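Local atomic coordinates of cytosolic phospholipase A2 delta (Homo sapiens, PDB entry 5IZ5), a protein that hydrolyses glycerophospholipids at the sn-2 position in a calcium-dependent manner, with a preference for linoleic acid at that position. Residues B[28-33]-B[140-145]; B[47-52]-B[74-79]; B[52-57]-B[91-96]; B[63-68]-B[78-83]; B[191-196]-B[221-226]. The protein carries 3 engineered substitutions. One frame throughout, in Å; residues are numbered along the deposited sequence.

Contact 1. Residues B[28-33]-B[140-145]; sequences LTVRVL and VEFLME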
# COMPACT_ATOMS: atom_id res chain seq x y z
N LEU B 28 18.92 24.49 16.91
CA LEU B 28 17.75 25.20 17.43
C LEU B 28 17.71 25.16 18.96
O LEU B 28 17.75 24.08 19.56
CB LEU B 28 16.44 24.60 16.88
CG LEU B 28 15.13 25.28 17.32
CD1 LEU B 28 15.07 26.72 16.80
CD2 LEU B 28 13.91 24.50 16.86
N THR B 29 17.63 26.33 19.59
CA THR B 29 17.37 26.40 21.03
C THR B 29 15.90 26.76 21.24
O THR B 29 15.42 27.79 20.74
CB THR B 29 18.29 27.38 21.79
OG1 THR B 29 17.81 28.72 21.66
CG2 THR B 29 19.72 27.31 21.27
N VAL B 30 15.18 25.91 21.96
CA VAL B 30 13.77 26.13 22.28
C VAL B 30 13.68 26.44 23.77
O VAL B 30 13.94 25.56 24.59
CB VAL B 30 12.91 24.90 21.95
CG1 VAL B 30 11.43 25.17 22.23
CG2 VAL B 30 13.11 24.48 20.50
N ARG B 31 13.32 27.67 24.10
CA ARG B 31 13.19 28.08 25.51
C ARG B 31 11.73 28.13 25.92
O ARG B 31 10.99 29.04 25.53
CB ARG B 31 13.87 29.43 25.75
CG ARG B 31 13.95 29.82 27.22
CD ARG B 31 14.80 31.07 27.44
NE ARG B 31 16.23 30.81 27.31
CZ ARG B 31 16.99 30.19 28.21
NH1 ARG B 31 16.47 29.75 29.35
NH2 ARG B 31 18.29 30.01 27.98
N VAL B 32 11.31 27.15 26.73
CA VAL B 32 9.95 27.08 27.25
C VAL B 32 9.86 28.01 28.45
O VAL B 32 10.46 27.75 29.49
CB VAL B 32 9.59 25.63 27.67
CG1 VAL B 32 8.18 25.55 28.23
CG2 VAL B 32 9.74 24.69 26.49
N LEU B 33 9.13 29.11 28.30
CA LEU B 33 9.08 30.14 29.34
C LEU B 33 8.00 29.86 30.39
O LEU B 33 8.31 29.52 31.53
CB LEU B 33 8.85 31.52 28.71
CG LEU B 33 9.95 32.02 27.77
CD1 LEU B 33 9.48 33.24 27.01
CD2 LEU B 33 11.22 32.32 28.55
N VAL B 140 6.98 30.71 24.32
CA VAL B 140 8.21 30.03 23.94
C VAL B 140 9.07 30.97 23.12
O VAL B 140 8.55 31.84 22.41
CB VAL B 140 7.91 28.77 23.10
CG1 VAL B 140 9.18 27.96 22.85
CG2 VAL B 140 6.86 27.90 23.77
N GLU B 141 10.39 30.81 23.20
CA GLU B 141 11.30 31.51 22.29
C GLU B 141 12.23 30.57 21.55
O GLU B 141 12.72 29.59 22.11
CB GLU B 141 12.06 32.66 22.95
CG GLU B 141 12.27 32.60 24.45
CD GLU B 141 12.87 33.88 25.01
OE1 GLU B 141 12.90 34.90 24.28
OE2 GLU B 141 13.30 33.88 26.17
N PHE B 142 12.46 30.89 20.28
CA PHE B 142 13.25 30.07 19.38
C PHE B 142 14.46 30.83 18.87
O PHE B 142 14.33 31.98 18.43
CB PHE B 142 12.41 29.65 18.17
CG PHE B 142 11.19 28.86 18.52
CD1 PHE B 142 11.27 27.48 18.63
CD2 PHE B 142 9.97 29.49 18.73
CE1 PHE B 142 10.14 26.74 18.95
CE2 PHE B 142 8.84 28.76 19.05
CZ PHE B 142 8.92 27.38 19.16
N LEU B 143 15.63 30.20 18.92
CA LEU B 143 16.82 30.76 18.28
C LEU B 143 17.51 29.70 17.45
O LEU B 143 17.91 28.65 17.96
CB LEU B 143 17.80 31.33 19.31
CG LEU B 143 19.02 32.02 18.67
CD1 LEU B 143 18.66 33.38 18.08
CD2 LEU B 143 20.16 32.14 19.66
N MET B 144 17.66 30.01 16.17
CA MET B 144 18.34 29.13 15.24
C MET B 144 19.72 29.70 14.96
O MET B 144 19.86 30.87 14.58
CB MET B 144 17.54 29.05 13.95
CG MET B 144 18.04 27.98 12.99
SD MET B 144 17.45 26.34 13.43
CE MET B 144 15.74 26.41 12.87
N GLU B 145 20.74 28.87 15.13
CA GLU B 145 22.12 29.28 14.97
C GLU B 145 22.90 28.31 14.11
O GLU B 145 22.61 27.12 14.11
CB GLU B 145 22.80 29.35 16.32
CG GLU B 145 22.43 30.56 17.15
CD GLU B 145 23.28 30.69 18.40
OE1 GLU B 145 23.72 29.65 18.94
OE2 GLU B 145 23.51 31.83 18.84
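Val30 sits beside Phe142 and Val140 on the tight face of this antiparallel strand pair. Its CG1, turned anti to the backbone N (chi1 -178°), comes within 3.6 Å of Val140 CG1 and also meets Phe142 CE1 at 3.9 Å. The Phe142 ring is gripped from two directions: Val140 CG1 lies above one face, offset toward the rim, while Leu28 CD1 approaches the edge near the ring plane. Further along, the bent Met144 chain brings SD to 4.0 Å from Leu28 CB. These five side chains are buried, and Leu53 of strand 49-55, in the facing sheet, packs on Val30.

Between the faces runs regular pairing in both directions, with Thr29 N to Leu143 O at 2.8 Å and Arg31 N to Glu141 O also at 2.8 Å, the latter almost straight at 178°.

The opposite face, partly exposed, makes fewer apolar contacts. Thr29 and Leu143 lie side by side, OG1 against CB. Arg31 and Glu141 run alongside each other too, yet they make no salt bridge: Arg31 CD is the part nearest Glu141 OE2 (3.4 Å), and NE stays 4.4 Å from that oxygen. Glu141 OE1 turns instead to Arg125, in a salt bridge. Leu33 crosses the Glu141 chain at about a right angle. One buried apolar face and one mixed, partly exposed face mark a sheet of the C2-domain beta sandwich.

Contact 2. Residues B[47-52]-B[74-79]; sequences ADPYVI and PVWNEA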
# COMPACT_ATOMS: atom_id res chain seq x y z
N ALA B 47 -3.56 22.30 38.30
CA ALA B 47 -2.80 21.25 37.63
C ALA B 47 -1.37 21.17 38.16
O ALA B 47 -0.87 22.10 38.79
CB ALA B 47 -2.77 21.49 36.12
N ASP B 48 -0.73 20.03 37.89
CA ASP B 48 0.69 19.83 38.15
C ASP B 48 1.40 19.73 36.80
O ASP B 48 1.72 18.64 36.34
CB ASP B 48 0.89 18.55 38.96
CG ASP B 48 0.17 18.59 40.30
OD1 ASP B 48 0.31 19.58 41.05
OD2 ASP B 48 -0.55 17.61 40.59
N PRO B 49 1.66 20.89 36.15
CA PRO B 49 1.99 20.84 34.74
C PRO B 49 3.47 20.69 34.41
O PRO B 49 4.33 21.27 35.08
CB PRO B 49 1.46 22.18 34.23
CG PRO B 49 1.56 23.10 35.40
CD PRO B 49 1.68 22.27 36.65
N TYR B 50 3.75 19.91 33.37
CA TYR B 50 5.07 19.84 32.74
C TYR B 50 4.90 19.88 31.22
O TYR B 50 3.84 19.50 30.70
CB TYR B 50 5.82 18.58 33.15
CG TYR B 50 5.12 17.28 32.82
CD1 TYR B 50 5.37 16.62 31.62
CD2 TYR B 50 4.21 16.71 33.72
CE1 TYR B 50 4.73 15.43 31.32
CE2 TYR B 50 3.57 15.52 33.42
CZ TYR B 50 3.84 14.88 32.22
OH TYR B 50 3.21 13.71 31.92
N VAL B 51 5.93 20.34 30.52
CA VAL B 51 5.89 20.41 29.06
C VAL B 51 6.74 19.31 28.44
O VAL B 51 7.86 19.04 28.88
CB VAL B 51 6.37 21.78 28.53
CG1 VAL B 51 6.24 21.85 27.01
CG2 VAL B 51 5.58 22.91 29.17
N ILE B 52 6.20 18.68 27.41
CA ILE B 52 6.93 17.72 26.61
C ILE B 52 7.25 18.36 25.26
O ILE B 52 6.40 19.04 24.68
CB ILE B 52 6.12 16.42 26.44
CG1 ILE B 52 6.06 15.70 27.81
CG2 ILE B 52 6.71 15.51 25.37
CD1 ILE B 52 5.67 14.24 27.80
N PRO B 74 2.10 28.12 35.22
CA PRO B 74 3.47 27.70 35.48
C PRO B 74 4.52 28.55 34.77
O PRO B 74 4.29 29.02 33.66
CB PRO B 74 3.50 26.28 34.93
CG PRO B 74 2.49 26.30 33.83
CD PRO B 74 1.39 27.17 34.35
N VAL B 75 5.66 28.75 35.44
CA VAL B 75 6.83 29.40 34.84
C VAL B 75 8.01 28.45 34.97
O VAL B 75 8.55 28.26 36.06
CB VAL B 75 7.17 30.73 35.56
CG1 VAL B 75 8.41 31.38 34.95
CG2 VAL B 75 5.98 31.68 35.50
N TRP B 76 8.41 27.84 33.85
CA TRP B 76 9.50 26.86 33.84
C TRP B 76 10.85 27.51 33.52
O TRP B 76 11.85 27.25 34.20
CB TRP B 76 9.24 25.77 32.80
CG TRP B 76 8.06 24.89 33.07
CD1 TRP B 76 8.02 23.81 33.90
CD2 TRP B 76 6.77 24.99 32.47
NE1 TRP B 76 6.77 23.24 33.87
CE2 TRP B 76 5.98 23.95 33.00
CE3 TRP B 76 6.19 25.87 31.54
CZ2 TRP B 76 4.65 23.75 32.63
CZ3 TRP B 76 4.86 25.68 31.18
CH2 TRP B 76 4.11 24.63 31.72
N ASN B 77 10.87 28.33 32.48
CA ASN B 77 12.10 28.93 31.95
C ASN B 77 13.22 27.89 31.75
O ASN B 77 14.31 28.02 32.31
CB ASN B 77 12.57 30.07 32.86
CG ASN B 77 13.74 30.84 32.26
OD1 ASN B 77 13.88 30.93 31.04
ND2 ASN B 77 14.58 31.41 33.12
N GLU B 78 12.93 26.86 30.96
CA GLU B 78 13.92 25.85 30.61
C GLU B 78 14.16 25.85 29.10
O GLU B 78 13.23 26.03 28.31
CB GLU B 78 13.46 24.46 31.05
CG GLU B 78 13.45 24.26 32.56
CD GLU B 78 12.94 22.90 32.96
OE1 GLU B 78 13.51 21.89 32.50
OE2 GLU B 78 11.96 22.83 33.74
N ALA B 79 15.42 25.65 28.71
CA ALA B 79 15.82 25.65 27.31
C ALA B 79 16.32 24.28 26.89
O ALA B 79 16.94 23.57 27.67
CB ALA B 79 16.90 26.69 27.08
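Val51 and Pro49 meet Trp76 from different sides, and apolar contact dominates. Val51 CG2 stands over the six-membered ring of Trp76, 3.5 Å from its centroid and 15° off the normal, a close CH-pi contact. CG2, the branch beside the backbone N and anti to the carbonyl carbon, is the one over the ring. The other face of the indole is covered from within its own segment by Pro74 CB, 3.6 Å above the plane, so the ring is sandwiched between a valine methyl and a proline. The two prolines complete the greasy patch: Pro49 CG touches Pro74 CG at 3.7 Å, and Pro49 CB reaches Trp76 CZ2 at 3.9 Å.

Polar bonding across the contact is slight. Trp76 NE1 gives Pro49 O, which lies at the ring edge near its plane, a bond that is weak, at 3.4 Å and 139°.

Other polar groups here bond to residues beyond the two segments. Tyr50, whose first bond leads away from Trp76, hydrogen-bonds Asp105 through its OH. Asp48 receives the N-H of Asp70 on OD1 and gives its own backbone N-H to Asp98. On the far strand, Asn77 and Glu78 both face Val32, forming a G1 beta bulge just beyond the tryptophan.

The strands run at 31° to each other, their axes about 9 Å apart: this is inter-sheet packing inside a C2 beta sandwich, at the end where Asp48 and Asp98 are predicted to bind calcium.

Contact 3. Residues B[52-57]-B[91-96]; sequences ILQLST and VLELSI
Ile52 N donates to Ser95 O at 2.7 Å and 172°, as short as any polar bond of this pairing. Ser95 N returns a longer bond to Ile52 O. Two residues on, Glu93 N to Gln54 O repeats the short 2.7 Å distance, matched by Gln54 N to Glu93 O, and the pairing runs on to Ser56, where strand 52-55 has just ended. There the backbone and the side chain share the work: Ser56 N bonds Val91 O at 2.9 Å, and Ser56 OG, in place of a main-chain carbonyl, accepts the N-H of Val91, also at 2.9 Å. Its hydroxyl is set between the backbone N and the carbonyl carbon (chi1 60°), a setting that turns it toward the start of strand 91-98.

The two faces differ in kind. On one, Leu53 CD2 meets Leu94 CD2 at 3.8 Å, the chains slanting across each other, while Leu55 CD1 and Leu92 CD1 make a wider contact at 4.1 Å. Phe80 covers Leu53, Phe82 covers Leu55 and Leu92, and Val140 covers Leu94, all from the facing sheet. On the other, Gln54 and Glu93 extend side by side, with amide and carboxylate planes 71° apart. Ser95 OG donates to Glu93 OE1 at 2.8 Å on the anti lone pair of that oxygen, and Lys110 adds a long, weak ion pair to it.

The serine bond fixes the carboxylate and, with the lysine's charge, would probably favour its ionised form, while the leucine face seals this sheet against its partner.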
# COMPACT_ATOMS: atom_id res chain seq x y z
N ILE B 52 6.20 18.68 27.41
CA ILE B 52 6.93 17.72 26.61
C ILE B 52 7.25 18.36 25.26
O ILE B 52 6.40 19.04 24.68
CB ILE B 52 6.12 16.42 26.44
CG1 ILE B 52 6.06 15.70 27.81
CG2 ILE B 52 6.71 15.51 25.37
CD1 ILE B 52 5.67 14.24 27.80
N LEU B 53 8.49 18.18 24.79
CA LEU B 53 8.88 18.58 23.44
C LEU B 53 9.28 17.36 22.64
O LEU B 53 10.13 16.57 23.06
CB LEU B 53 10.05 19.56 23.46
CG LEU B 53 9.98 20.80 24.34
CD1 LEU B 53 11.21 21.66 24.10
CD2 LEU B 53 8.72 21.60 24.08
N GLN B 54 8.66 17.21 21.47
CA GLN B 54 9.00 16.17 20.53
C GLN B 54 9.16 16.81 19.16
O GLN B 54 8.41 17.71 18.80
CB GLN B 54 7.90 15.12 20.46
CG GLN B 54 7.65 14.39 21.76
CD GLN B 54 6.31 13.69 21.72
OE1 GLN B 54 5.27 14.35 21.70
NE2 GLN B 54 6.32 12.37 21.68
N LEU B 55 10.12 16.32 18.40
CA LEU B 55 10.33 16.77 17.04
C LEU B 55 10.01 15.61 16.12
O LEU B 55 10.50 14.50 16.34
CB LEU B 55 11.78 17.22 16.84
CG LEU B 55 12.13 17.91 15.52
CD1 LEU B 55 11.43 19.25 15.39
CD2 LEU B 55 13.64 18.09 15.40
N SER B 56 9.20 15.87 15.10
CA SER B 56 8.73 14.83 14.19
C SER B 56 9.87 14.04 13.53
O SER B 56 9.71 12.87 13.20
CB SER B 56 7.82 15.44 13.12
OG SER B 56 8.51 16.43 12.37
N THR B 57 11.01 14.69 13.36
CA THR B 57 12.19 14.10 12.70
C THR B 57 13.26 13.60 13.69
O THR B 57 14.39 13.27 13.30
CB THR B 57 12.82 15.13 11.73
OG1 THR B 57 13.08 16.34 12.44
CG2 THR B 57 11.86 15.43 10.57
N VAL B 91 8.41 19.34 12.32
CA VAL B 91 7.26 19.76 13.10
C VAL B 91 7.57 19.51 14.57
O VAL B 91 7.86 18.39 14.98
CB VAL B 91 5.98 19.01 12.69
CG1 VAL B 91 4.79 19.51 13.50
CG2 VAL B 91 5.72 19.18 11.21
N LEU B 92 7.51 20.58 15.35
CA LEU B 92 7.77 20.50 16.77
C LEU B 92 6.44 20.38 17.50
O LEU B 92 5.52 21.17 17.27
CB LEU B 92 8.51 21.74 17.24
CG LEU B 92 8.95 21.74 18.70
CD1 LEU B 92 10.06 20.74 18.95
CD2 LEU B 92 9.40 23.13 19.09
N GLU B 93 6.32 19.36 18.34
CA GLU B 93 5.14 19.18 19.16
C GLU B 93 5.44 19.69 20.56
O GLU B 93 6.41 19.25 21.19
CB GLU B 93 4.72 17.72 19.22
CG GLU B 93 3.39 17.49 19.91
CD GLU B 93 3.10 16.03 20.18
OE1 GLU B 93 2.66 15.72 21.31
OE2 GLU B 93 3.33 15.20 19.28
N LEU B 94 4.63 20.62 21.04
CA LEU B 94 4.72 21.11 22.41
C LEU B 94 3.42 20.76 23.13
O LEU B 94 2.35 21.27 22.78
CB LEU B 94 4.97 22.61 22.43
CG LEU B 94 6.17 23.11 21.62
CD1 LEU B 94 5.76 23.45 20.19
CD2 LEU B 94 6.81 24.32 22.26
N SER B 95 3.52 19.87 24.11
CA SER B 95 2.36 19.39 24.86
C SER B 95 2.54 19.66 26.35
O SER B 95 3.62 19.41 26.90
CB SER B 95 2.17 17.89 24.63
OG SER B 95 1.92 17.60 23.27
N ILE B 96 1.49 20.16 27.00
CA ILE B 96 1.49 20.32 28.45
C ILE B 96 0.61 19.23 29.04
O ILE B 96 -0.54 19.06 28.62
CB ILE B 96 0.96 21.69 28.90
CG1 ILE B 96 1.69 22.81 28.16
CG2 ILE B 96 1.12 21.84 30.41
CD1 ILE B 96 1.17 24.20 28.44

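Contact 4. Residues B[63-68]-B[78-83]; sequences FKTKTL and EAFRFL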
# COMPACT_ATOMS: atom_id res chain seq x y z
N PHE B 63 12.01 15.67 25.20
CA PHE B 63 12.43 16.53 26.29
C PHE B 63 11.24 16.81 27.20
O PHE B 63 10.09 16.89 26.75
CB PHE B 63 13.03 17.84 25.77
CG PHE B 63 14.34 17.65 25.06
CD1 PHE B 63 15.44 17.13 25.73
CD2 PHE B 63 14.47 18.00 23.72
CE1 PHE B 63 16.65 16.96 25.07
CE2 PHE B 63 15.67 17.83 23.06
CZ PHE B 63 16.77 17.31 23.73
N LYS B 64 11.53 16.96 28.48
CA LYS B 64 10.50 17.13 29.51
C LYS B 64 10.98 18.20 30.48
O LYS B 64 12.11 18.12 30.98
CB LYS B 64 10.29 15.79 30.23
CG LYS B 64 9.17 15.77 31.26
CD LYS B 64 9.00 14.38 31.86
CE LYS B 64 8.01 14.38 33.02
NZ LYS B 64 7.48 13.01 33.30
N THR B 65 10.15 19.21 30.72
CA THR B 65 10.47 20.21 31.74
C THR B 65 10.25 19.59 33.11
O THR B 65 9.74 18.48 33.22
CB THR B 65 9.57 21.47 31.65
OG1 THR B 65 8.21 21.11 31.91
CG2 THR B 65 9.69 22.14 30.29
N LYS B 66 10.63 20.33 34.15
CA LYS B 66 10.26 19.95 35.50
C LYS B 66 8.75 20.08 35.66
O LYS B 66 8.11 20.88 34.97
CB LYS B 66 10.97 20.84 36.52
CG LYS B 66 12.46 20.58 36.61
CD LYS B 66 13.07 21.27 37.82
CE LYS B 66 14.59 21.20 37.79
NZ LYS B 66 15.17 22.16 36.82
N THR B 67 8.19 19.27 36.55
CA THR B 67 6.78 19.36 36.89
C THR B 67 6.62 20.41 37.98
O THR B 67 7.30 20.35 39.00
CB THR B 67 6.22 18.02 37.40
OG1 THR B 67 6.36 17.03 36.37
CG2 THR B 67 4.74 18.16 37.77
N LEU B 68 5.73 21.37 37.75
CA LEU B 68 5.38 22.32 38.79
C LEU B 68 4.11 21.86 39.49
O LEU B 68 3.37 21.02 38.97
CB LEU B 68 5.24 23.74 38.22
CG LEU B 68 6.50 24.25 37.50
CD1 LEU B 68 6.42 25.76 37.30
CD2 LEU B 68 7.78 23.89 38.23
N GLU B 78 12.93 26.86 30.96
CA GLU B 78 13.92 25.85 30.61
C GLU B 78 14.16 25.85 29.10
O GLU B 78 13.23 26.03 28.31
CB GLU B 78 13.46 24.46 31.05
CG GLU B 78 13.45 24.26 32.56
CD GLU B 78 12.94 22.90 32.96
OE1 GLU B 78 13.51 21.89 32.50
OE2 GLU B 78 11.96 22.83 33.74
N ALA B 79 15.42 25.65 28.71
CA ALA B 79 15.82 25.65 27.31
C ALA B 79 16.32 24.28 26.89
O ALA B 79 16.94 23.57 27.67
CB ALA B 79 16.90 26.69 27.08
N PHE B 80 16.02 23.92 25.64
CA PHE B 80 16.43 22.64 25.07
C PHE B 80 16.99 22.85 23.66
O PHE B 80 16.61 23.82 22.98
CB PHE B 80 15.24 21.67 25.05
CG PHE B 80 14.57 21.49 26.39
CD1 PHE B 80 14.96 20.45 27.23
CD2 PHE B 80 13.55 22.34 26.80
CE1 PHE B 80 14.34 20.27 28.47
CE2 PHE B 80 12.94 22.16 28.03
CZ PHE B 80 13.33 21.13 28.87
N ARG B 81 17.87 21.96 23.22
CA ARG B 81 18.59 22.11 21.96
C ARG B 81 18.44 20.93 21.01
O ARG B 81 18.62 19.78 21.42
CB ARG B 81 20.07 22.34 22.24
CG ARG B 81 20.39 23.76 22.63
CD ARG B 81 21.73 23.85 23.36
NE ARG B 81 21.59 24.23 24.76
CZ ARG B 81 21.46 23.40 25.80
NH1 ARG B 81 21.43 22.08 25.63
NH2 ARG B 81 21.34 23.90 27.02
N PHE B 82 18.10 21.23 19.75
CA PHE B 82 17.99 20.25 18.68
C PHE B 82 18.96 20.56 17.53
O PHE B 82 19.19 21.73 17.22
CB PHE B 82 16.59 20.29 18.08
CG PHE B 82 15.47 19.89 19.02
CD1 PHE B 82 15.05 18.57 19.08
CD2 PHE B 82 14.81 20.83 19.80
CE1 PHE B 82 14.01 18.19 19.92
CE2 PHE B 82 13.76 20.46 20.64
CZ PHE B 82 13.36 19.13 20.70
N LEU B 83 19.48 19.53 16.88
CA LEU B 83 20.10 19.71 15.56
C LEU B 83 19.01 19.59 14.48
O LEU B 83 18.27 18.62 14.45
CB LEU B 83 21.23 18.70 15.34
CG LEU B 83 22.47 19.27 14.61
CD1 LEU B 83 23.05 20.48 15.33
CD2 LEU B 83 23.56 18.22 14.43
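The Phe63 ring has Phe80 CB over one face, 4.2 Å from its centroid, and Phe82 CZ at its edge, near the plane. Seen from Phe82 the relation is an offset edge-to-face one: the Phe63 edge, CD2 and CE2, addresses the Phe82 face, with CE2 over it, the planes 77° apart and the centroids separated by 5.1 Å. Phe80 meets Phe63 less squarely, its plane inclined by 31°, and the nearest approach is Phe63 CB to Phe80 CD1 at 3.6 Å. Thr65 CG2 touches the Phe80 ring at the edge. All three phenylalanines hold CG anti to the carbonyl carbon, and the three rings form an aromatic cluster.

The cluster spans the two sheets of the C2 sandwich: strand 62-64 is the outermost strand of one, beside strand 49-55, and strand 75-85 belongs to the other. Leu53 and Leu55 of strand 49-55 pack on Phe80 and Phe82 from the inside.

Beyond the rings the contact turns polar. Glu78 OE2 accepts the backbone N-H of Lys66 at 2.9 Å on its syn lone pair, a nearly straight bond at 172°. The lysine ammonium is nearby without forming a salt bridge, NZ lying 4.5 Å from the same oxygen. Thr65 OG1 donates to Lys66 O at 3.1 Å, from above the carbonyl plane, and accepts the N-H of Val51 of strand 49-55.

Contact 5. Residues B[191-196]-B[221-226]; sequences LVLKGS and TELSGR
A type II beta turn from Leu193 to Ser196 ends this antiparallel pairing, in what is probably the second C2-like domain of the protein. Val192 and Ser224 form its hydrogen-bonded pair, N to O at 2.9 Å in both directions, and Ser224 OG rests 3.4 Å from Val192 CB. Toward the turn the strands part. A water fills the widening gap, accepting from Lys194 N and donating to Glu222 O, both at 2.8 Å. Thr221 OG1, anti to its own N (chi1 -174°), donates to Lys194 O at 2.7 Å, in the carbonyl plane on a lone pair. Leu193 O is held twice over, by Ser196 N and by Ser196 OG at 2.6 Å, which fixes the turn; Gly195 takes its positive phi of 96°.

The buried face is mostly leucine. Leu193 and Thr221 cross at about a right angle, Leu193 CD1 3.5 Å from Thr221 CG2, and Leu223 CD1 touches Leu191 CB and Leu193 CB, both beyond 4 Å. Phe211 and Phe213 of strand 210-216, with Val170 and Leu168 of strand 160-172, pack against Leu191 and Leu193 from the other sheet, while strands 200-204 and 244-248 flank the pair within its own.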
# COMPACT_ATOMS: atom_id res chain seq x y z
N LEU B 191 21.10 -2.39 27.03
CA LEU B 191 21.71 -1.34 26.22
C LEU B 191 20.62 -0.39 25.71
O LEU B 191 19.63 -0.84 25.13
CB LEU B 191 22.44 -1.93 25.03
CG LEU B 191 23.57 -2.91 25.33
CD1 LEU B 191 24.03 -3.59 24.05
CD2 LEU B 191 24.73 -2.21 26.02
N VAL B 192 20.82 0.90 25.92
CA VAL B 192 19.86 1.91 25.50
C VAL B 192 20.55 2.96 24.65
O VAL B 192 21.59 3.48 25.04
CB VAL B 192 19.20 2.61 26.70
CG1 VAL B 192 18.09 3.54 26.24
CG2 VAL B 192 18.65 1.59 27.69
N LEU B 193 19.95 3.26 23.50
CA LEU B 193 20.44 4.30 22.61
C LEU B 193 19.24 5.10 22.13
O LEU B 193 18.61 4.77 21.12
CB LEU B 193 21.23 3.69 21.45
CG LEU B 193 21.82 4.56 20.33
CD1 LEU B 193 22.01 6.02 20.69
CD2 LEU B 193 23.12 3.96 19.81
N LYS B 194 18.91 6.15 22.89
CA LYS B 194 17.75 6.99 22.60
C LYS B 194 17.85 7.61 21.21
O LYS B 194 18.87 8.20 20.87
CB LYS B 194 17.60 8.12 23.61
CG LYS B 194 16.66 7.88 24.77
CD LYS B 194 16.29 9.24 25.36
CE LYS B 194 14.79 9.39 25.56
NZ LYS B 194 14.39 10.82 25.68
N GLY B 195 16.78 7.49 20.43
CA GLY B 195 16.75 8.01 19.07
C GLY B 195 17.08 6.98 18.01
O GLY B 195 16.89 7.23 16.83
N SER B 196 17.57 5.81 18.42
CA SER B 196 17.85 4.72 17.48
C SER B 196 16.57 3.99 17.12
O SER B 196 15.57 4.10 17.82
CB SER B 196 18.85 3.73 18.09
OG SER B 196 18.27 3.03 19.17
N THR B 221 23.18 12.13 21.15
CA THR B 221 22.61 11.13 22.01
C THR B 221 23.73 10.32 22.67
O THR B 221 24.88 10.75 22.67
CB THR B 221 21.62 10.24 21.21
OG1 THR B 221 20.96 9.33 22.09
CG2 THR B 221 22.32 9.46 20.08
N GLU B 222 23.40 9.18 23.24
CA GLU B 222 24.39 8.37 23.95
C GLU B 222 23.96 6.93 24.00
O GLU B 222 22.77 6.63 23.87
CB GLU B 222 24.54 8.88 25.38
CG GLU B 222 23.23 8.90 26.16
CD GLU B 222 23.37 9.53 27.53
OE1 GLU B 222 23.95 8.87 28.40
OE2 GLU B 222 22.90 10.67 27.74
N LEU B 223 24.93 6.04 24.17
CA LEU B 223 24.64 4.65 24.50
C LEU B 223 24.88 4.46 25.98
O LEU B 223 25.98 4.73 26.48
CB LEU B 223 25.56 3.70 23.73
CG LEU B 223 25.36 2.23 24.14
CD1 LEU B 223 24.32 1.56 23.27
CD2 LEU B 223 26.67 1.46 24.08
N SER B 224 23.86 3.99 26.69
CA SER B 224 24.02 3.63 28.10
C SER B 224 23.92 2.12 28.27
O SER B 224 23.12 1.46 27.60
CB SER B 224 22.98 4.33 28.96
OG SER B 224 21.68 3.82 28.72
N GLY B 225 24.75 1.58 29.16
CA GLY B 225 24.86 0.14 29.39
C GLY B 225 24.87 -0.19 30.87
O GLY B 225 25.49 0.51 31.67
N ARG B 226 24.19 -1.27 31.24
CA ARG B 226 24.16 -1.70 32.63
C ARG B 226 23.78 -3.17 32.76
O ARG B 226 23.14 -3.75 31.87
CB ARG B 226 23.23 -0.83 33.48
CG ARG B 226 21.77 -0.84 33.03
CD ARG B 226 20.81 -0.86 34.21
NE ARG B 226 20.49 0.49 34.68
CZ ARG B 226 20.87 1.02 35.85
NH1 ARG B 226 21.62 0.35 36.72
NH2 ARG B 226 20.49 2.26 36.14
O HOH W 1 20.32 6.93 25.17

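How the contacts relate
From the N terminus, segment 28-33 waits longest for its partner: contact 1 closes only at 140-145, and contacts 2, 3 and 4 fall within its span. Strand 49-55 opens contacts 2 and 3, which cross, since 74-79 comes back before 91-96. Contact 4 closes wholly within contact 3, and it ends on the same strand, 75-85, as contact 2. Contact 1 joins neighbours in one sheet of the first C2 domain and contact 3 in the other; contacts 2 and 4 bridge the two, so the four bind the sandwich. Contact 5 follows in series, in what is probably a second C2-like domain, about 5 Å from contact 4 at the nearest atoms and touching no other contact.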